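Local coordinates for mite allergen Der p 5 (Dermatophagoides pteronyssinus, PDB 3MQ1), which is of unknown biological function but acts as an IgE-binding house dust mite allergen that self-associates into homodimers and larger oligomers, at residues Q24-H29 and V43-T48; H29-P34 and E95-K100; G55-L60 and S83-E88; R62-K67 and Y75-A80. All coordinates share one frame; numbering follows the deposited sequence.

Contact 1: residues Q24-H29 and V43-T48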
loop_
_atom_site.group_PDB
_atom_site.type_symbol
_atom_site.label_atom_id
_atom_site.label_comp_id
_atom_site.label_asym_id
_atom_site.label_seq_id
_atom_site.Cartn_x
_atom_site.Cartn_y
_atom_site.Cartn_z
ATOM N N GLN B 24 -1.973 -34.444 7.278
ATOM C CA GLN B 24 -1.517 -34.545 5.897
ATOM C C GLN B 24 -1.002 -35.947 5.590
ATOM O O GLN B 24 -1.236 -36.481 4.506
ATOM C CB GLN B 24 -0.423 -33.510 5.621
ATOM C CG GLN B 24 0.195 -33.604 4.233
ATOM C CD GLN B 24 -0.792 -33.280 3.128
ATOM O OE1 GLN B 24 -1.880 -32.761 3.381
ATOM N NE2 GLN B 24 -0.415 -33.583 1.891
ATOM N N GLU B 25 -0.303 -36.539 6.552
ATOM C CA GLU B 25 0.240 -37.881 6.384
ATOM C C GLU B 25 -0.873 -38.923 6.380
ATOM O O GLU B 25 -0.820 -39.899 5.631
ATOM C CB GLU B 25 1.261 -38.190 7.481
ATOM C CG GLU B 25 2.379 -37.165 7.590
ATOM C CD GLU B 25 3.147 -36.993 6.292
ATOM O OE1 GLU B 25 3.175 -37.945 5.483
ATOM O OE2 GLU B 25 3.729 -35.909 6.084
ATOM N N GLN B 26 -1.881 -38.710 7.219
ATOM C CA GLN B 26 -3.049 -39.582 7.252
ATOM C C GLN B 26 -3.709 -39.632 5.880
ATOM O O GLN B 26 -4.054 -40.704 5.382
ATOM C CB GLN B 26 -4.056 -39.092 8.295
ATOM C CG GLN B 26 -3.593 -39.245 9.734
ATOM C CD GLN B 26 -4.536 -38.583 10.720
ATOM O OE1 GLN B 26 -5.037 -37.486 10.472
ATOM N NE2 GLN B 26 -4.778 -39.244 11.845
ATOM N N ILE B 27 -3.880 -38.461 5.274
ATOM C CA ILE B 27 -4.477 -38.359 3.949
ATOM C C ILE B 27 -3.630 -39.095 2.916
ATOM O O ILE B 27 -4.158 -39.760 2.024
ATOM C CB ILE B 27 -4.639 -36.889 3.518
ATOM C CG1 ILE B 27 -5.464 -36.120 4.553
ATOM C CG2 ILE B 27 -5.285 -36.801 2.144
ATOM C CD1 ILE B 27 -5.650 -34.655 4.222
ATOM N N ASN B 28 -2.312 -38.974 3.046
ATOM C CA ASN B 28 -1.387 -39.643 2.138
ATOM C C ASN B 28 -1.542 -41.159 2.171
ATOM O O ASN B 28 -1.873 -41.780 1.162
ATOM C CB ASN B 28 0.058 -39.256 2.463
ATOM C CG ASN B 28 0.334 -37.784 2.233
ATOM O OD1 ASN B 28 -0.534 -37.041 1.774
ATOM N ND2 ASN B 28 1.550 -37.353 2.548
ATOM N N HIS B 29 -1.303 -41.748 3.338
ATOM C CA HIS B 29 -1.422 -43.191 3.511
ATOM C C HIS B 29 -2.805 -43.691 3.110
ATOM O O HIS B 29 -2.949 -44.803 2.601
ATOM C CB HIS B 29 -1.121 -43.588 4.958
ATOM C CG HIS B 29 -1.404 -45.025 5.261
ATOM N ND1 HIS B 29 -0.540 -46.044 4.921
ATOM C CD2 HIS B 29 -2.459 -45.616 5.873
ATOM C CE1 HIS B 29 -1.048 -47.199 5.310
ATOM N NE2 HIS B 29 -2.211 -46.968 5.891
ATOM N N VAL B 43 -12.694 -37.933 8.290
ATOM C CA VAL B 43 -13.847 -37.049 8.175
ATOM C C VAL B 43 -14.161 -36.392 9.514
ATOM O O VAL B 43 -14.388 -35.185 9.586
ATOM C CB VAL B 43 -15.093 -37.807 7.681
ATOM N N ALA B 44 -14.169 -37.195 10.573
ATOM C CA ALA B 44 -14.441 -36.692 11.915
ATOM C C ALA B 44 -13.323 -35.770 12.394
ATOM O O ALA B 44 -13.577 -34.764 13.056
ATOM C CB ALA B 44 -14.630 -37.848 12.886
ATOM N N GLU B 45 -12.087 -36.120 12.053
ATOM C CA GLU B 45 -10.929 -35.324 12.444
ATOM C C GLU B 45 -10.964 -33.946 11.794
ATOM O O GLU B 45 -10.849 -32.926 12.473
ATOM C CB GLU B 45 -9.633 -36.045 12.071
ATOM C CG GLU B 45 -9.438 -37.380 12.769
ATOM C CD GLU B 45 -8.210 -38.118 12.277
ATOM O OE1 GLU B 45 -7.551 -37.617 11.342
ATOM O OE2 GLU B 45 -7.901 -39.198 12.824
ATOM N N MET B 46 -11.124 -33.923 10.475
ATOM C CA MET B 46 -11.161 -32.671 9.732
ATOM C C MET B 46 -12.382 -31.841 10.111
ATOM O O MET B 46 -12.359 -30.614 10.029
ATOM C CB MET B 46 -11.149 -32.939 8.225
ATOM C CG MET B 46 -9.941 -33.728 7.748
ATOM S SD MET B 46 -9.856 -33.865 5.953
ATOM C CE MET B 46 -9.636 -32.147 5.495
ATOM N N ASP B 47 -13.446 -32.519 10.529
ATOM C CA ASP B 47 -14.673 -31.844 10.936
ATOM C C ASP B 47 -14.474 -31.080 12.242
ATOM O O ASP B 47 -14.850 -29.913 12.352
ATOM C CB ASP B 47 -15.814 -32.851 11.089
ATOM N N THR B 48 -13.882 -31.748 13.227
ATOM C CA THR B 48 -13.655 -31.144 14.536
ATOM C C THR B 48 -12.803 -29.886 14.420
ATOM O O THR B 48 -13.117 -28.855 15.015
ATOM C CB THR B 48 -12.975 -32.129 15.502
ATOM O OG1 THR B 48 -13.753 -33.329 15.594
ATOM C CG2 THR B 48 -12.840 -31.511 16.885
#

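Contact 2: residues H29-P34 and E95-K100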
loop_
_atom_site.group_PDB
_atom_site.type_symbol
_atom_site.label_atom_id
_atom_site.label_comp_id
_atom_site.label_asym_id
_atom_site.label_seq_id
_atom_site.Cartn_x
_atom_site.Cartn_y
_atom_site.Cartn_z
ATOM N N HIS B 29 -1.303 -41.748 3.338
ATOM C CA HIS B 29 -1.422 -43.191 3.511
ATOM C C HIS B 29 -2.805 -43.691 3.110
ATOM O O HIS B 29 -2.949 -44.803 2.601
ATOM C CB HIS B 29 -1.121 -43.588 4.958
ATOM C CG HIS B 29 -1.404 -45.025 5.261
ATOM N ND1 HIS B 29 -0.540 -46.044 4.921
ATOM C CD2 HIS B 29 -2.459 -45.616 5.873
ATOM C CE1 HIS B 29 -1.048 -47.199 5.310
ATOM N NE2 HIS B 29 -2.211 -46.968 5.891
ATOM N N PHE B 30 -3.819 -42.865 3.343
ATOM C CA PHE B 30 -5.188 -43.217 2.987
ATOM C C PHE B 30 -5.305 -43.540 1.502
ATOM O O PHE B 30 -5.925 -44.531 1.120
ATOM C CB PHE B 30 -6.148 -42.084 3.359
ATOM C CG PHE B 30 -7.551 -42.291 2.863
ATOM C CD1 PHE B 30 -8.451 -43.056 3.585
ATOM C CD2 PHE B 30 -7.969 -41.718 1.673
ATOM C CE1 PHE B 30 -9.742 -43.248 3.129
ATOM C CE2 PHE B 30 -9.258 -41.905 1.213
ATOM C CZ PHE B 30 -10.146 -42.671 1.941
ATOM N N GLU B 31 -4.703 -42.697 0.668
ATOM C CA GLU B 31 -4.742 -42.892 -0.777
ATOM C C GLU B 31 -4.092 -44.214 -1.172
ATOM O O GLU B 31 -4.561 -44.898 -2.083
ATOM C CB GLU B 31 -4.047 -41.732 -1.492
ATOM C CG GLU B 31 -4.607 -40.364 -1.145
ATOM C CD GLU B 31 -3.924 -39.245 -1.905
ATOM O OE1 GLU B 31 -4.022 -38.080 -1.467
ATOM O OE2 GLU B 31 -3.287 -39.531 -2.941
ATOM N N GLU B 32 -3.013 -44.568 -0.481
ATOM C CA GLU B 32 -2.296 -45.808 -0.761
ATOM C C GLU B 32 -3.200 -47.022 -0.575
ATOM O O GLU B 32 -3.075 -48.016 -1.291
ATOM C CB GLU B 32 -1.064 -45.929 0.137
ATOM C CG GLU B 32 -0.068 -44.790 -0.019
ATOM C CD GLU B 32 1.161 -44.970 0.849
ATOM O OE1 GLU B 32 1.282 -46.030 1.499
ATOM O OE2 GLU B 32 2.008 -44.052 0.882
ATOM N N LYS B 33 -4.111 -46.935 0.389
ATOM C CA LYS B 33 -5.043 -48.021 0.663
ATOM C C LYS B 33 -6.338 -47.492 1.273
ATOM O O LYS B 33 -6.508 -47.512 2.492
ATOM C CB LYS B 33 -4.406 -49.054 1.595
ATOM N N PRO B 34 -7.254 -47.013 0.419
ATOM C CA PRO B 34 -8.537 -46.452 0.855
ATOM C C PRO B 34 -9.333 -47.430 1.713
ATOM O O PRO B 34 -9.255 -48.642 1.507
ATOM C CB PRO B 34 -9.271 -46.196 -0.465
ATOM C CG PRO B 34 -8.187 -46.024 -1.470
ATOM C CD PRO B 34 -7.096 -46.959 -1.045
ATOM N N GLU B 95 -10.999 -32.040 2.201
ATOM C CA GLU B 95 -11.914 -33.063 2.690
ATOM C C GLU B 95 -12.796 -33.576 1.560
ATOM O O GLU B 95 -13.065 -34.772 1.464
ATOM C CB GLU B 95 -12.780 -32.514 3.824
ATOM C CG GLU B 95 -13.664 -33.560 4.482
ATOM C CD GLU B 95 -14.531 -32.983 5.581
ATOM O OE1 GLU B 95 -14.803 -31.765 5.548
ATOM O OE2 GLU B 95 -14.944 -33.749 6.477
ATOM N N ALA B 96 -13.242 -32.660 0.706
ATOM C CA ALA B 96 -14.062 -33.020 -0.443
ATOM C C ALA B 96 -13.308 -33.976 -1.359
ATOM O O ALA B 96 -13.855 -34.982 -1.809
ATOM C CB ALA B 96 -14.487 -31.775 -1.204
ATOM N N ARG B 97 -12.047 -33.654 -1.628
ATOM C CA ARG B 97 -11.202 -34.498 -2.463
ATOM C C ARG B 97 -11.017 -35.867 -1.817
ATOM O O ARG B 97 -10.930 -36.884 -2.504
ATOM C CB ARG B 97 -9.840 -33.840 -2.691
ATOM C CG ARG B 97 -8.971 -34.550 -3.717
ATOM C CD ARG B 97 -7.561 -33.977 -3.746
ATOM N NE ARG B 97 -6.818 -34.295 -2.530
ATOM C CZ ARG B 97 -6.074 -35.385 -2.376
ATOM N NH1 ARG B 97 -5.972 -36.267 -3.361
ATOM N NH2 ARG B 97 -5.429 -35.596 -1.235
ATOM N N VAL B 98 -10.958 -35.882 -0.489
ATOM C CA VAL B 98 -10.799 -37.121 0.261
ATOM C C VAL B 98 -12.051 -37.987 0.169
ATOM O O VAL B 98 -11.964 -39.204 0.008
ATOM C CB VAL B 98 -10.484 -36.843 1.745
ATOM C CG1 VAL B 98 -10.474 -38.140 2.539
ATOM C CG2 VAL B 98 -9.154 -36.117 1.879
ATOM N N LYS B 99 -13.213 -37.351 0.272
ATOM C CA LYS B 99 -14.484 -38.066 0.213
ATOM C C LYS B 99 -14.732 -38.667 -1.167
ATOM O O LYS B 99 -15.242 -39.781 -1.284
ATOM C CB LYS B 99 -15.641 -37.141 0.598
ATOM C CG LYS B 99 -15.615 -36.680 2.047
ATOM C CD LYS B 99 -16.829 -35.824 2.369
ATOM C CE LYS B 99 -16.834 -35.397 3.828
ATOM N NZ LYS B 99 -18.027 -34.568 4.158
ATOM N N LYS B 100 -14.369 -37.926 -2.210
ATOM C CA LYS B 100 -14.588 -38.376 -3.580
ATOM C C LYS B 100 -13.542 -39.396 -4.020
ATOM O O LYS B 100 -13.278 -39.553 -5.212
ATOM C CB LYS B 100 -14.608 -37.187 -4.544
ATOM C CG LYS B 100 -13.298 -36.421 -4.615
ATOM C CD LYS B 100 -13.386 -35.268 -5.603
#

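Contact 3: residues G55-L60 and S83-E88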
loop_
_atom_site.group_PDB
_atom_site.type_symbol
_atom_site.label_atom_id
_atom_site.label_comp_id
_atom_site.label_asym_id
_atom_site.label_seq_id
_atom_site.Cartn_x
_atom_site.Cartn_y
_atom_site.Cartn_z
ATOM N N GLY B 55 -15.650 -21.632 15.853
ATOM C CA GLY B 55 -15.816 -21.087 17.188
ATOM C C GLY B 55 -14.852 -19.956 17.476
ATOM O O GLY B 55 -15.250 -18.896 17.960
ATOM N N VAL B 56 -13.577 -20.183 17.176
ATOM C CA VAL B 56 -12.542 -19.182 17.405
ATOM C C VAL B 56 -12.842 -17.889 16.652
ATOM O O VAL B 56 -12.628 -16.795 17.173
ATOM C CB VAL B 56 -11.152 -19.702 16.990
ATOM C CG1 VAL B 56 -10.098 -18.624 17.190
ATOM C CG2 VAL B 56 -10.798 -20.953 17.780
ATOM N N ARG B 57 -13.342 -18.019 15.427
ATOM C CA ARG B 57 -13.702 -16.854 14.628
ATOM C C ARG B 57 -14.769 -16.032 15.337
ATOM O O ARG B 57 -14.662 -14.810 15.435
ATOM C CB ARG B 57 -14.203 -17.270 13.244
ATOM C CG ARG B 57 -14.670 -16.100 12.392
ATOM C CD ARG B 57 -15.308 -16.562 11.091
ATOM N NE ARG B 57 -14.380 -17.324 10.263
ATOM C CZ ARG B 57 -14.355 -18.650 10.195
ATOM N NH1 ARG B 57 -15.212 -19.370 10.906
ATOM N NH2 ARG B 57 -13.474 -19.258 9.414
ATOM N N GLY B 58 -15.802 -16.712 15.826
ATOM C CA GLY B 58 -16.862 -16.056 16.568
ATOM C C GLY B 58 -16.308 -15.260 17.731
ATOM O O GLY B 58 -16.793 -14.171 18.039
ATOM N N VAL B 59 -15.284 -15.806 18.377
ATOM C CA VAL B 59 -14.629 -15.126 19.487
ATOM C C VAL B 59 -13.846 -13.920 18.980
ATOM O O VAL B 59 -13.845 -12.859 19.602
ATOM C CB VAL B 59 -13.670 -16.068 20.239
ATOM C CG1 VAL B 59 -13.001 -15.336 21.392
ATOM C CG2 VAL B 59 -14.418 -17.294 20.740
ATOM N N LEU B 60 -13.184 -14.094 17.840
ATOM C CA LEU B 60 -12.393 -13.029 17.236
ATOM C C LEU B 60 -13.274 -11.878 16.767
ATOM O O LEU B 60 -12.846 -10.725 16.746
ATOM C CB LEU B 60 -11.572 -13.574 16.065
ATOM C CG LEU B 60 -10.514 -14.615 16.429
ATOM C CD1 LEU B 60 -9.876 -15.197 15.179
ATOM C CD2 LEU B 60 -9.462 -14.007 17.343
ATOM N N SER B 83 -6.121 -15.922 8.910
ATOM C CA SER B 83 -5.423 -17.202 8.880
ATOM C C SER B 83 -6.386 -18.346 9.175
ATOM O O SER B 83 -6.165 -19.482 8.754
ATOM C CB SER B 83 -4.268 -17.209 9.883
ATOM O OG SER B 83 -3.312 -16.214 9.567
ATOM N N GLY B 84 -7.455 -18.038 9.901
ATOM C CA GLY B 84 -8.479 -19.020 10.204
ATOM C C GLY B 84 -9.307 -19.349 8.978
ATOM O O GLY B 84 -9.714 -20.493 8.779
ATOM N N ASP B 85 -9.556 -18.338 8.152
ATOM C CA ASP B 85 -10.314 -18.523 6.920
ATOM C C ASP B 85 -9.558 -19.418 5.941
ATOM O O ASP B 85 -10.087 -20.427 5.477
ATOM C CB ASP B 85 -10.625 -17.174 6.269
ATOM C CG ASP B 85 -11.586 -16.337 7.092
ATOM O OD1 ASP B 85 -12.246 -16.898 7.991
ATOM O OD2 ASP B 85 -11.683 -15.118 6.836
ATOM N N ILE B 86 -8.321 -19.042 5.635
ATOM C CA ILE B 86 -7.495 -19.800 4.702
ATOM C C ILE B 86 -7.368 -21.262 5.120
ATOM O O ILE B 86 -7.600 -22.168 4.319
ATOM C CB ILE B 86 -6.086 -19.191 4.567
ATOM C CG1 ILE B 86 -6.171 -17.779 3.987
ATOM C CG2 ILE B 86 -5.205 -20.073 3.695
ATOM C CD1 ILE B 86 -4.824 -17.123 3.773
ATOM N N LEU B 87 -6.998 -21.482 6.377
ATOM C CA LEU B 87 -6.853 -22.832 6.909
ATOM C C LEU B 87 -8.117 -23.652 6.681
ATOM O O LEU B 87 -8.066 -24.745 6.119
ATOM C CB LEU B 87 -6.520 -22.786 8.402
ATOM C CG LEU B 87 -6.424 -24.138 9.114
ATOM C CD1 LEU B 87 -5.432 -25.049 8.408
ATOM C CD2 LEU B 87 -6.042 -23.949 10.574
ATOM N N GLU B 88 -9.251 -23.115 7.120
ATOM C CA GLU B 88 -10.528 -23.804 6.976
ATOM C C GLU B 88 -10.879 -24.013 5.507
ATOM O O GLU B 88 -11.450 -25.039 5.138
ATOM C CB GLU B 88 -11.640 -23.020 7.674
ATOM C CG GLU B 88 -12.978 -23.740 7.702
ATOM C CD GLU B 88 -14.079 -22.899 8.312
ATOM O OE1 GLU B 88 -13.962 -21.656 8.285
ATOM O OE2 GLU B 88 -15.063 -23.478 8.815
#

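Contact 4: residues R62-K67 and Y75-A80. With PO4 (phosphate ion), chain U.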
loop_
_atom_site.group_PDB
_atom_site.type_symbol
_atom_site.label_atom_id
_atom_site.label_comp_id
_atom_site.label_asym_id
_atom_site.label_seq_id
_atom_site.Cartn_x
_atom_site.Cartn_y
_atom_site.Cartn_z
ATOM N N ARG B 62 -16.125 -11.036 18.288
ATOM C CA ARG B 62 -16.557 -10.379 19.514
ATOM C C ARG B 62 -15.472 -9.447 20.039
ATOM O O ARG B 62 -15.751 -8.319 20.447
ATOM C CB ARG B 62 -16.909 -11.420 20.578
ATOM C CG ARG B 62 -18.031 -12.360 20.177
ATOM C CD ARG B 62 -18.061 -13.594 21.065
ATOM N NE ARG B 62 -19.075 -14.548 20.630
ATOM C CZ ARG B 62 -19.218 -15.769 21.134
ATOM N NH1 ARG B 62 -18.405 -16.195 22.092
ATOM N NH2 ARG B 62 -20.172 -16.566 20.675
ATOM N N LEU B 63 -14.234 -9.930 20.026
ATOM C CA LEU B 63 -13.096 -9.154 20.505
ATOM C C LEU B 63 -12.942 -7.848 19.737
ATOM O O LEU B 63 -12.638 -6.809 20.318
ATOM C CB LEU B 63 -11.811 -9.975 20.397
ATOM C CG LEU B 63 -11.720 -11.207 21.298
ATOM C CD1 LEU B 63 -10.507 -12.049 20.939
ATOM C CD2 LEU B 63 -11.680 -10.794 22.761
ATOM N N MET B 64 -13.153 -7.909 18.426
ATOM C CA MET B 64 -13.025 -6.733 17.574
ATOM C C MET B 64 -14.061 -5.671 17.930
ATOM O O MET B 64 -13.912 -4.502 17.574
ATOM C CB MET B 64 -13.157 -7.122 16.100
ATOM C CG MET B 64 -12.052 -8.037 15.599
ATOM S SD MET B 64 -12.285 -8.542 13.882
ATOM C CE MET B 64 -12.247 -6.956 13.053
ATOM N N GLN B 65 -15.108 -6.086 18.635
ATOM C CA GLN B 65 -16.183 -5.178 19.013
ATOM C C GLN B 65 -15.836 -4.385 20.270
ATOM O O GLN B 65 -16.554 -3.460 20.648
ATOM C CB GLN B 65 -17.489 -5.951 19.215
ATOM C CG GLN B 65 -17.923 -6.749 17.996
ATOM C CD GLN B 65 -19.190 -7.545 18.241
ATOM O OE1 GLN B 65 -19.927 -7.284 19.190
ATOM N NE2 GLN B 65 -19.449 -8.522 17.380
ATOM N N ARG B 66 -14.733 -4.752 20.914
ATOM C CA ARG B 66 -14.271 -4.044 22.102
ATOM C C ARG B 66 -13.864 -2.618 21.740
ATOM O O ARG B 66 -13.535 -2.333 20.588
ATOM C CB ARG B 66 -13.109 -4.790 22.759
ATOM C CG ARG B 66 -13.453 -6.214 23.172
ATOM C CD ARG B 66 -12.257 -6.928 23.781
ATOM N NE ARG B 66 -11.882 -6.367 25.075
ATOM C CZ ARG B 66 -12.385 -6.772 26.237
ATOM N NH1 ARG B 66 -13.288 -7.743 26.270
ATOM N NH2 ARG B 66 -11.986 -6.207 27.368
ATOM N N LYS B 67 -13.885 -1.726 22.725
ATOM C CA LYS B 67 -13.684 -0.302 22.470
ATOM C C LYS B 67 -12.251 0.176 22.704
ATOM O O LYS B 67 -11.796 1.120 22.057
ATOM C CB LYS B 67 -14.652 0.529 23.317
ATOM C CG LYS B 67 -14.518 0.303 24.815
ATOM C CD LYS B 67 -15.445 1.218 25.598
ATOM C CE LYS B 67 -15.122 2.682 25.344
ATOM N N TYR B 75 -5.252 -5.335 14.237
ATOM C CA TYR B 75 -4.547 -6.059 13.186
ATOM C C TYR B 75 -4.317 -7.515 13.575
ATOM O O TYR B 75 -4.543 -8.422 12.774
ATOM C CB TYR B 75 -3.215 -5.381 12.859
ATOM C CG TYR B 75 -2.411 -6.097 11.798
ATOM C CD1 TYR B 75 -2.723 -5.960 10.452
ATOM C CD2 TYR B 75 -1.338 -6.909 12.142
ATOM C CE1 TYR B 75 -1.991 -6.614 9.479
ATOM C CE2 TYR B 75 -0.599 -7.566 11.176
ATOM C CZ TYR B 75 -0.931 -7.414 9.845
ATOM O OH TYR B 75 -0.199 -8.066 8.880
ATOM N N ASN B 76 -3.867 -7.733 14.806
ATOM C CA ASN B 76 -3.644 -9.084 15.310
ATOM C C ASN B 76 -4.907 -9.933 15.215
ATOM O O ASN B 76 -4.855 -11.101 14.830
ATOM C CB ASN B 76 -3.142 -9.047 16.754
ATOM C CG ASN B 76 -1.778 -8.398 16.882
ATOM O OD1 ASN B 76 -1.198 -7.945 15.896
ATOM N ND2 ASN B 76 -1.258 -8.350 18.103
ATOM N N LEU B 77 -6.041 -9.337 15.569
ATOM C CA LEU B 77 -7.326 -10.019 15.486
ATOM C C LEU B 77 -7.702 -10.301 14.035
ATOM O O LEU B 77 -8.162 -11.393 13.704
ATOM C CB LEU B 77 -8.420 -9.191 16.160
ATOM C CG LEU B 77 -8.299 -9.018 17.675
ATOM C CD1 LEU B 77 -9.377 -8.082 18.197
ATOM C CD2 LEU B 77 -8.373 -10.368 18.371
ATOM N N GLU B 78 -7.505 -9.306 13.174
ATOM C CA GLU B 78 -7.792 -9.454 11.752
ATOM C C GLU B 78 -6.999 -10.607 11.147
ATOM O O GLU B 78 -7.549 -11.443 10.431
ATOM C CB GLU B 78 -7.486 -8.155 11.001
ATOM C CG GLU B 78 -8.422 -7.003 11.332
ATOM C CD GLU B 78 -8.092 -5.744 10.555
ATOM O OE1 GLU B 78 -7.091 -5.749 9.807
ATOM O OE2 GLU B 78 -8.834 -4.747 10.690
ATOM N N MET B 79 -5.702 -10.645 11.440
ATOM C CA MET B 79 -4.832 -11.703 10.939
ATOM C C MET B 79 -5.229 -13.060 11.505
ATOM O O MET B 79 -5.242 -14.062 10.791
ATOM C CB MET B 79 -3.371 -11.406 11.281
ATOM C CG MET B 79 -2.801 -10.198 10.560
ATOM S SD MET B 79 -2.918 -10.352 8.769
ATOM C CE MET B 79 -2.007 -11.871 8.497
ATOM N N ALA B 80 -5.549 -13.086 12.794
ATOM C CA ALA B 80 -5.968 -14.315 13.454
ATOM C C ALA B 80 -7.217 -14.879 12.789
ATOM O O ALA B 80 -7.360 -16.092 12.639
ATOM C CB ALA B 80 -6.219 -14.065 14.932
HETATM P P PO4 U . -18.556 -19.752 20.149
HETATM O O1 PO4 U . -18.770 -19.152 18.780
HETATM O O2 PO4 U . -17.082 -19.751 20.472
HETATM O O3 PO4 U . -19.277 -18.933 21.190
HETATM O O4 PO4 U . -19.082 -21.167 20.169
#

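Contact 1: residues Q24-H29 and V43-T48
Q26 of helix 4-32 meets E45 of the next helix, 36-63. Its CA lies 10.4 Å from the CA of E45, so long side chains must bridge the distance. The two come from opposite directions, each extended beyond CG, and their flat ends meet with the amide and carboxylate planes 18° apart. In Q26 the first torsion places CG beside the backbone N (chi1 -69°), which leads the carboxamide out toward E45. One weak hydrogen bond runs from Q26 NE2 to E45 OE2 at 3.3 Å, with a bent N-H...O angle of 129°. E45 OE2 also has a salt bridge with K41, its stronger partner. This link joins helix 4-32 to helix 36-63, the first hairpin of an antiparallel three-helix bundle. The side chain of E45 also packs on E73 of the second subunit. The next residue, I27, turns toward the core of the bundle. Its CD1 comes to 4.6 Å from M46 SD, a loose approach. Both side chains are buried and both touch helix 71-99: I27 lies on E94, R97 and V98, and M46 lies on E95.

Contact 2: residues H29-P34 and E95-K100
The backbones come nearest at E31 and V98, with CA atoms 8.4 Å apart; F30 touches V98 and E31 touches R97. In this three-helix bundle, helices 4-32 and 71-99 run the same way, and the contact lies where both end. The chain leaves helical geometry at K33 on one side and at K100 on the other. F30 lies on the buried side. Its CG is anti to the backbone N (chi1 172°), which carries the ring toward V98. The ring atom CE2 packs 4.2 Å from V98 CG1. M38, K39 and I42 of helix 36-63 also touch this ring, so all three helices meet here. P34 CA lies above one ring face, offset toward the rim. On the exposed side, E31 and R97 form a salt bridge, crossing at about a right angle. R97 bends at chi3 to present its end. Its NH2 also has a salt bridge with E94, so two acids probably share its charge. The carboxylate and guanidinium planes are 67° apart. R97 NH2 donates to E31 OE1 at 2.9 Å, nearly in line with the C-O bond. R97 NH1 reaches the same E31 OE1 at 3.3 Å, from above the carboxylate plane.

Contact 3: residues G55-L60 and S83-E88
A salt-bridge network of R57, D85 and E88 ties helix 36-63 to helix 71-99 on the surface of the bundle. R57 supplies the positive charge from one helix, and the two acids stand one turn apart on the other. R57 NE and NH2 both donate to D85 OD1, at 3.1 Å and 3.0 Å. This is a side-on grip by two nitrogens on a single oxygen, which lies in the guanidinium plane. R57 NH2 has a second acceptor, E88 OE1, at 2.7 Å. That oxygen sits tilted by 24° from the guanidinium plane. The short helical segments run antiparallel, 161° apart in direction, with axes 10.7 Å from each other. They belong to the second hairpin of the three-helix bundle. The backbones come nearest where R57 faces G84, and R57 NH2 passes 4.0 Å from G84 O. The R57 chain leaves its helix extended, then bends at chi3 (-61°), turning the edge of its guanidinium to both acids. Both carboxylates lie nearly flat with it. A third acid, D54, bonds to R57 NH1, so acids meet the guanidinium at all three of its nitrogens. The second subunit packs nearby, with its R8 against S83 and I86.

Contact 4: residues R62-K67 and Y75-A80
L77 is the centre of this contact and packs against both L63 and M64. Its CD2 lies 3.7 Å from L63 CD1, and the two leucines cross at about a right angle. Its CD1 lies 3.7 Å from M64 CG, where the side chains slide past each other in opposite directions. The M64 chain bends at chi3 (61°), which carries its methyl on toward the neighbouring residue E78. There M64 CE rests 4.2 Å from E78 CG, touching the aliphatic part of the glutamate. The backbones are close, with the CA atoms of M64 and L77 6.9 Å apart. L60, one turn before M64, also touches L77 and A80 and continues the apolar layer. A type I beta turn from L63 to R66, with R66 N bonded to L63 O, leads into the connection to helix 71-99. The contact thus closes the second hairpin of the bundle beside its loop. Away from L77, R62 holds a phosphate ion, probably from the crystallisation liquor. R62 NH2 donates to phosphate O3 at 2.6 Å, and NH1 adds a weak bond to the same oxygen. R66 turns to the second subunit and makes a weak hydrogen bond with its T48. Between the two segments the contact is apolar, so it probably gains its stability mainly from packing of the L63, M64 and L77 carbons, with E78 CG at the margin.

The four contacts sample one antiparallel bundle of helices 4-32, 36-63 and 71-99, and cover all three helix pairs. Contact 1 joins the first and second helices, contact 2 the first and third, and contacts 3 and 4 the second and third. Contacts 1 and 2 share H29 and touch, centres 9 Å apart. Contacts 3 and 4 touch, centres 11 Å apart. Contacts 2 and 4 lie about 36 Å apart between centres. Along the chain, contact 2 spans contacts 3 and 4. Contacts 2, 3 and 4 each set part of the 73-103 IgE-binding epitope against another helix. Contacts 1, 3 and 4 border the second subunit, consistent with a long interface within the oligomer.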